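Long-range contacts in FACT-Spt16 (Cicer arietinum, PDB 5CE6), which forms part of the histone chaperone complex FACT and, through its N-terminal domain, probably takes part in binding histones H3-H4 during transcription: residues I265-I270 and I299-A304; N347-A352 and S386-N391. One frame throughout, in Å; residues are numbered along the deposited sequence. Where two conformers were deposited one is given.

Contact 1 (I265-I270 and I299-A304); sequences ICYPPI and ICAVGA
The phenol ring of Y267 lies along the backbone of A301-G303, with a water over the centre of one face and the carbonyl O of A301 at its edge; F383 meets it edge-to-face. That water bridges the two segments, donating to Y267 O (2.6 Å) and accepting from G303 N (2.9 Å). A chi1 of 57° puts CG between the backbone N and the carbonyl carbon, turning the ring along the opposite chain until Y267 OH stands 3.3 Å from A301 CB; the hydroxyl itself is hydrogen-bonded to N312. With an alanine here, N312 would probably lose its hydroxyl partner and a gap would open beside G303. G303 passes close to the CE2 side of the ring, where a CB would be tight. On either side of loop 266-269 the backbones pair antiparallel, I265 with A304 and I270 with A301, in registers that differ by two residues. I270 N reaches A301 O at 2.9 Å, nearly straight (178°) and in the carbonyl plane, and A301 N returns the bond. C266 N also meets G303 O at 2.9 Å, but from 40° out of the carbonyl plane. In this domain, consistent with the M24 pita-bread fold, strand 296-306 pairs with 263-265, 270-273 and 309-319, while helix 200-230 touches C300, V302 and A304, and helix 237-249 touches I265, P269 and V302.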
ATOM      1  N   ILE A 265       1.257   6.985   9.965  1.00 18.62           N
ATOM      2  CA  ILE A 265       2.382   6.225   9.442  1.00 13.25           C
ATOM      3  C   ILE A 265       1.833   5.035   8.661  1.00 15.08           C
ATOM      4  O   ILE A 265       0.826   4.445   9.046  1.00 16.83           O
ATOM      5  CB  ILE A 265       3.341   5.730  10.560  1.00 31.15           C
ATOM      6  CG1 ILE A 265       2.639   4.725  11.474  1.00 38.22           C
ATOM      7  CG2 ILE A 265       3.875   6.905  11.370  1.00 34.09           C
ATOM      8  CD1 ILE A 265       3.561   4.007  12.446  1.00 35.88           C
ATOM      9  N   CYS A 266       2.475   4.678   7.556  1.00 11.08           N
ATOM     10  CA  CYS A 266       1.997   3.545   6.762  1.00 12.10           C
ATOM     11  C   CYS A 266       2.331   2.228   7.419  1.00 16.59           C
ATOM     12  O   CYS A 266       1.596   1.246   7.283  1.00 17.38           O
ATOM     13  CB  CYS A 266       2.619   3.548   5.364  1.00 13.64           C
ATOM     14  SG  CYS A 266       2.153   4.975   4.406  1.00 14.38           S
ATOM     15  N   TYR A 267       3.466   2.213   8.106  1.00  9.89           N
ATOM     16  CA  TYR A 267       3.956   1.026   8.798  1.00 11.78           C
ATOM     17  C   TYR A 267       5.046   1.510   9.742  1.00 14.25           C
ATOM     18  O   TYR A 267       5.551   2.624   9.565  1.00 13.95           O
ATOM     19  CB  TYR A 267       4.507  -0.002   7.801  1.00 12.58           C
ATOM     20  CG  TYR A 267       5.626   0.526   6.915  1.00  9.37           C
ATOM     21  CD1 TYR A 267       6.945   0.477   7.329  1.00 10.10           C
ATOM     22  CD2 TYR A 267       5.349   1.085   5.682  1.00 10.53           C
ATOM     23  CE1 TYR A 267       7.965   0.954   6.521  1.00  9.05           C
ATOM     24  CE2 TYR A 267       6.352   1.575   4.877  1.00 10.07           C
ATOM     25  CZ  TYR A 267       7.659   1.511   5.302  1.00 13.50           C
ATOM     26  OH  TYR A 267       8.664   1.988   4.485  1.00 14.46           O
ATOM     27  N   PRO A 268       5.390   0.703  10.763  1.00 14.11           N
ATOM     28  CA  PRO A 268       6.456   1.138  11.667  1.00 14.15           C
ATOM     29  C   PRO A 268       7.751   1.200  10.884  1.00 10.95           C
ATOM     30  O   PRO A 268       8.072   0.215  10.215  1.00 13.46           O
ATOM     31  CB  PRO A 268       6.527   0.006  12.695  1.00 18.27           C
ATOM     32  CG  PRO A 268       5.149  -0.608  12.674  1.00 22.43           C
ATOM     33  CD  PRO A 268       4.741  -0.538  11.230  1.00 19.77           C
ATOM     34  N   PRO A 269       8.449   2.345  10.934  1.00 13.00           N
ATOM     35  CA  PRO A 269       9.667   2.542  10.140  1.00 10.37           C
ATOM     36  C   PRO A 269      10.645   1.397  10.308  1.00 11.83           C
ATOM     37  O   PRO A 269      10.754   0.832  11.401  1.00 13.10           O
ATOM     38  CB  PRO A 269      10.238   3.831  10.727  1.00 11.28           C
ATOM     39  CG  PRO A 269       8.981   4.626  11.054  1.00 18.52           C
ATOM     40  CD  PRO A 269       8.051   3.584  11.633  1.00 13.97           C
ATOM     41  N   ILE A 270      11.336   1.056   9.228  1.00  8.92           N
ATOM     42  CA  ILE A 270      12.223  -0.098   9.229  1.00  9.02           C
ATOM     43  C   ILE A 270      13.653   0.384   9.239  1.00 13.25           C
ATOM     44  O   ILE A 270      14.054   1.142   8.371  1.00 13.25           O
ATOM     45  CB  ILE A 270      11.986  -0.964   7.979  1.00  8.75           C
ATOM     46  CG1 ILE A 270      10.596  -1.622   8.062  1.00 14.51           C
ATOM     47  CG2 ILE A 270      13.099  -2.017   7.812  1.00 14.63           C
ATOM     48  CD1 ILE A 270      10.089  -2.158   6.715  1.00 13.38           C
ATOM     49  N   ILE A 299      19.941  -0.079   6.205  1.00 10.16           N
ATOM     50  CA  ILE A 299      18.733   0.090   5.397  1.00  9.49           C
ATOM     51  C   ILE A 299      17.666   0.820   6.203  1.00 12.10           C
ATOM     52  O   ILE A 299      17.425   0.487   7.363  1.00  9.89           O
ATOM     53  CB  ILE A 299      18.173  -1.265   4.918  1.00 10.48           C
ATOM     54  CG1 ILE A 299      19.171  -1.963   3.982  1.00  9.40           C
ATOM     55  CG2 ILE A 299      16.834  -1.079   4.187  1.00 11.08           C
ATOM     56  CD1 ILE A 299      18.670  -3.303   3.472  1.00 11.91           C
ATOM     57  N   CYS A 300      17.061   1.839   5.598  0.63  9.10           N
ATOM     58  CA  CYS A 300      15.927   2.532   6.208  0.63 11.21           C
ATOM     59  C   CYS A 300      14.775   2.645   5.228  0.63 11.16           C
ATOM     60  O   CYS A 300      14.938   3.140   4.114  0.63  8.59           O
ATOM     61  CB  CYS A 300      16.290   3.941   6.693  0.63 12.55           C
ATOM     62  SG  CYS A 300      14.831   4.875   7.298  0.63 13.77           S
ATOM     63  N   ALA A 301      13.603   2.194   5.655  1.00  9.54           N
ATOM     64  CA  ALA A 301      12.387   2.358   4.860  1.00  8.62           C
ATOM     65  C   ALA A 301      11.351   3.071   5.715  1.00  7.92           C
ATOM     66  O   ALA A 301      11.099   2.677   6.848  1.00 11.15           O
ATOM     67  CB  ALA A 301      11.850   1.011   4.388  1.00  7.91           C
ATOM     68  N   VAL A 302      10.767   4.136   5.176  1.00  7.87           N
ATOM     69  CA  VAL A 302       9.753   4.873   5.922  1.00  8.10           C
ATOM     70  C   VAL A 302       8.616   5.277   4.999  1.00  9.95           C
ATOM     71  O   VAL A 302       8.829   5.562   3.824  1.00  9.60           O
ATOM     72  CB  VAL A 302      10.379   6.105   6.633  1.00 18.47           C
ATOM     73  CG1 VAL A 302      11.073   6.995   5.645  1.00 29.34           C
ATOM     74  CG2 VAL A 302       9.340   6.887   7.381  1.00 26.29           C
ATOM     75  N   GLY A 303       7.395   5.287   5.516  1.00 11.25           N
ATOM     76  CA  GLY A 303       6.295   5.764   4.701  1.00  7.71           C
ATOM     77  C   GLY A 303       5.275   6.509   5.530  1.00 10.25           C
ATOM     78  O   GLY A 303       4.847   6.021   6.583  1.00 11.85           O
ATOM     79  N   ALA A 304       4.898   7.693   5.055  1.00  8.89           N
ATOM     80  CA  ALA A 304       3.846   8.490   5.677  1.00 10.19           C
ATOM     81  C   ALA A 304       2.561   8.359   4.877  1.00  9.82           C
ATOM     82  O   ALA A 304       2.581   8.101   3.666  1.00 11.22           O
ATOM     83  CB  ALA A 304       4.248   9.950   5.777  1.00 11.00           C
TER
HETATM   84  O   HOH W   1       6.961   4.363   8.196  1.00 18.34           O

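Contact 2 (N347-A352 and S386-N391); sequences NKLSAA and SGLNIN
L349 reaches I390 and L388 with CG beside the backbone N and roughly anti to the carbonyl carbon (chi1 -89°), which swings CD2 across to the loop and sets L349 CD2 3.5 Å from L388 O. The same methyl lies alongside the side chain of L388, 4.1 Å from its CD2, so one leucine branch covers both a carbonyl and an apolar tip. I390 approaches the first turn of the helix with its CG2 methyl: anti to the backbone N and beside the carbonyl carbon, it rests 3.6 Å from L349 O and 4.2 Å from A352 CB. Its other branch, CG1, faces L349 CG more loosely. L349 and A352, three residues apart, thus present neighbouring side chains to the same isoleucine. Helix 349-363 begins here, with K348 at its N-cap position and K348 O accepting from A352 N; its first turn packs on the loop between strands 376-378 and 403-414, in a domain consistent with the pita-bread fold of the M24 family. Beside the apolar patch the loop turns its backbone to the helix: N391 O receives a CA-H...O contact from S350 CA at 3.3 Å, with S350 CB also close by. The hydroxyl of S350 is held by D395, farther along the loop. Within the loop, N391 ND2 makes a weak bond of 2.9 Å to N389 OD1, which is also bonded to S374 OG, while N391 OD1 takes the backbone N of K393. F404 of strand 403-414 touches L349, L388 and I390 alike, and V339 of helix 323-342 packs on I390.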
ATOM      1  N   ASN A 347       3.156   0.327 -21.476  1.00 18.66           N
ATOM      2  CA  ASN A 347       4.158  -0.706 -21.214  1.00 21.65           C
ATOM      3  C   ASN A 347       3.668  -1.722 -20.184  1.00 18.69           C
ATOM      4  O   ASN A 347       2.924  -1.374 -19.286  1.00 17.92           O
ATOM      5  CB  ASN A 347       5.458  -0.071 -20.721  1.00 19.74           C
ATOM      6  CG  ASN A 347       6.175   0.719 -21.797  1.00 21.96           C
ATOM      7  OD1 ASN A 347       5.799   0.684 -22.967  1.00 24.10           O
ATOM      8  ND2 ASN A 347       7.243   1.419 -21.405  1.00 19.74           N
ATOM      9  N   LYS A 348       4.103  -2.975 -20.309  1.00 16.11           N
ATOM     10  CA  LYS A 348       3.738  -4.008 -19.332  1.00 16.51           C
ATOM     11  C   LYS A 348       4.557  -3.869 -18.052  1.00 16.34           C
ATOM     12  O   LYS A 348       5.736  -3.537 -18.111  1.00 16.36           O
ATOM     13  CB  LYS A 348       3.989  -5.396 -19.925  1.00 21.64           C
ATOM     14  CG  LYS A 348       3.069  -5.760 -21.079  1.00 33.57           C
ATOM     15  CD  LYS A 348       3.439  -7.099 -21.696  1.00 44.07           C
ATOM     16  CE  LYS A 348       2.240  -7.736 -22.388  1.00 51.45           C
ATOM     17  NZ  LYS A 348       1.530  -6.774 -23.278  1.00 56.02           N
ATOM     18  N   LEU A 349       3.945  -4.130 -16.899  1.00 18.64           N
ATOM     19  CA  LEU A 349       4.690  -4.108 -15.638  1.00 16.41           C
ATOM     20  C   LEU A 349       5.849  -5.098 -15.705  1.00 15.86           C
ATOM     21  O   LEU A 349       6.927  -4.839 -15.176  1.00 16.69           O
ATOM     22  CB  LEU A 349       3.784  -4.418 -14.442  1.00 15.64           C
ATOM     23  CG  LEU A 349       3.051  -3.265 -13.741  1.00 21.12           C
ATOM     24  CD1 LEU A 349       2.176  -2.485 -14.690  1.00 26.36           C
ATOM     25  CD2 LEU A 349       2.217  -3.800 -12.585  1.00 17.31           C
ATOM     26  N   SER A 350       5.631  -6.223 -16.381  1.00 15.35           N
ATOM     27  CA  SER A 350       6.678  -7.235 -16.529  1.00 16.20           C
ATOM     28  C   SER A 350       7.879  -6.717 -17.307  1.00 22.60           C
ATOM     29  O   SER A 350       9.018  -7.080 -17.024  1.00 22.58           O
ATOM     30  CB  SER A 350       6.121  -8.499 -17.191  1.00 20.83           C
ATOM     31  OG  SER A 350       5.497  -8.199 -18.427  1.00 23.77           O
ATOM     32  N   ALA A 351       7.637  -5.865 -18.297  1.00 19.85           N
ATOM     33  CA  ALA A 351       8.746  -5.305 -19.052  1.00 16.03           C
ATOM     34  C   ALA A 351       9.582  -4.396 -18.147  1.00 15.06           C
ATOM     35  O   ALA A 351      10.813  -4.322 -18.276  1.00 17.86           O
ATOM     36  CB  ALA A 351       8.231  -4.537 -20.263  1.00 18.47           C
ATOM     37  N   ALA A 352       8.902  -3.699 -17.244  1.00 16.85           N
ATOM     38  CA  ALA A 352       9.562  -2.811 -16.297  1.00 18.98           C
ATOM     39  C   ALA A 352      10.428  -3.601 -15.326  1.00 15.88           C
ATOM     40  O   ALA A 352      11.557  -3.210 -15.032  1.00 18.41           O
ATOM     41  CB  ALA A 352       8.538  -1.961 -15.548  1.00 17.02           C
ATOM     42  N   SER A 386      -1.829  -5.390  -4.590  1.00 29.60           N
ATOM     43  CA  SER A 386      -1.279  -6.662  -5.052  1.00 30.70           C
ATOM     44  C   SER A 386      -1.463  -6.936  -6.546  1.00 36.72           C
ATOM     45  O   SER A 386      -0.617  -7.587  -7.160  1.00 35.22           O
ATOM     46  CB  SER A 386      -1.836  -7.821  -4.224  1.00 39.26           C
ATOM     47  OG  SER A 386      -1.443  -7.698  -2.869  1.00 48.12           O
ATOM     48  N   GLY A 387      -2.555  -6.436  -7.127  1.00 26.65           N
ATOM     49  CA  GLY A 387      -2.812  -6.619  -8.548  1.00 23.91           C
ATOM     50  C   GLY A 387      -1.857  -5.859  -9.459  1.00 23.50           C
ATOM     51  O   GLY A 387      -1.808  -6.088 -10.675  1.00 25.43           O
ATOM     52  N   LEU A 388      -1.082  -4.950  -8.877  1.00 17.38           N
ATOM     53  CA  LEU A 388      -0.113  -4.178  -9.643  1.00 20.65           C
ATOM     54  C   LEU A 388       1.306  -4.456  -9.167  1.00 18.94           C
ATOM     55  O   LEU A 388       2.116  -3.540  -9.056  1.00 17.66           O
ATOM     56  CB  LEU A 388      -0.402  -2.680  -9.531  1.00 16.52           C
ATOM     57  CG  LEU A 388      -1.641  -2.150 -10.252  1.00 25.01           C
ATOM     58  CD1 LEU A 388      -1.738  -0.643 -10.064  1.00 24.58           C
ATOM     59  CD2 LEU A 388      -1.568  -2.490 -11.731  1.00 22.00           C
ATOM     60  N   ASN A 389       1.605  -5.716  -8.871  1.00 13.83           N
ATOM     61  CA  ASN A 389       2.965  -6.087  -8.495  1.00 12.41           C
ATOM     62  C   ASN A 389       3.895  -6.032  -9.701  1.00 15.86           C
ATOM     63  O   ASN A 389       3.637  -6.659 -10.733  1.00 16.79           O
ATOM     64  CB  ASN A 389       2.952  -7.482  -7.853  1.00 14.68           C
ATOM     65  CG  ASN A 389       4.250  -7.820  -7.150  1.00 20.82           C
ATOM     66  OD1 ASN A 389       5.323  -7.777  -7.752  1.00 16.59           O
ATOM     67  ND2 ASN A 389       4.158  -8.180  -5.870  1.00 25.89           N
ATOM     68  N   ILE A 390       4.965  -5.251  -9.592  1.00 12.45           N
ATOM     69  CA  ILE A 390       5.925  -5.145 -10.681  1.00 12.75           C
ATOM     70  C   ILE A 390       6.828  -6.365 -10.631  1.00 16.98           C
ATOM     71  O   ILE A 390       7.847  -6.374  -9.933  1.00 17.87           O
ATOM     72  CB  ILE A 390       6.775  -3.853 -10.575  1.00  9.75           C
ATOM     73  CG1 ILE A 390       5.863  -2.632 -10.432  1.00 10.52           C
ATOM     74  CG2 ILE A 390       7.672  -3.690 -11.812  1.00  9.54           C
ATOM     75  CD1 ILE A 390       6.588  -1.399  -9.925  1.00 17.23           C
ATOM     76  N   ASN A 391       6.435  -7.409 -11.355  1.00 12.51           N
ATOM     77  CA  ASN A 391       7.238  -8.626 -11.426  1.00 16.92           C
ATOM     78  C   ASN A 391       7.173  -9.237 -12.822  1.00 18.46           C
ATOM     79  O   ASN A 391       6.398  -8.786 -13.657  1.00 18.10           O
ATOM     80  CB  ASN A 391       6.828  -9.627 -10.328  1.00 16.54           C
ATOM     81  CG  ASN A 391       5.413 -10.172 -10.506  1.00 21.04           C
ATOM     82  OD1 ASN A 391       5.080 -10.762 -11.530  1.00 32.50           O
ATOM     83  ND2 ASN A 391       4.589 -10.013  -9.480  1.00 26.58           N
TER

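Both contacts are largely buried and lie in the region matching metallopeptidase family M24, but they hold different elements: contact 1 joins strands and the loop between them, whereas contact 2 sets the start of a helix against a loop. Their centres are 23 Å apart, nearest atoms about 14 Å, and they follow one another along the chain without touching. Backbone hydrogen bonds and a bridging water hold contact 1, whose interface is the larger, 431 against 256 Å². Contact 2 relies on apolar side chains and a CA-H...O contact. F383, the aromatic neighbour of Y267, comes three residues before segment 386-391, so the chain passes contact 1 just before it enters contact 2.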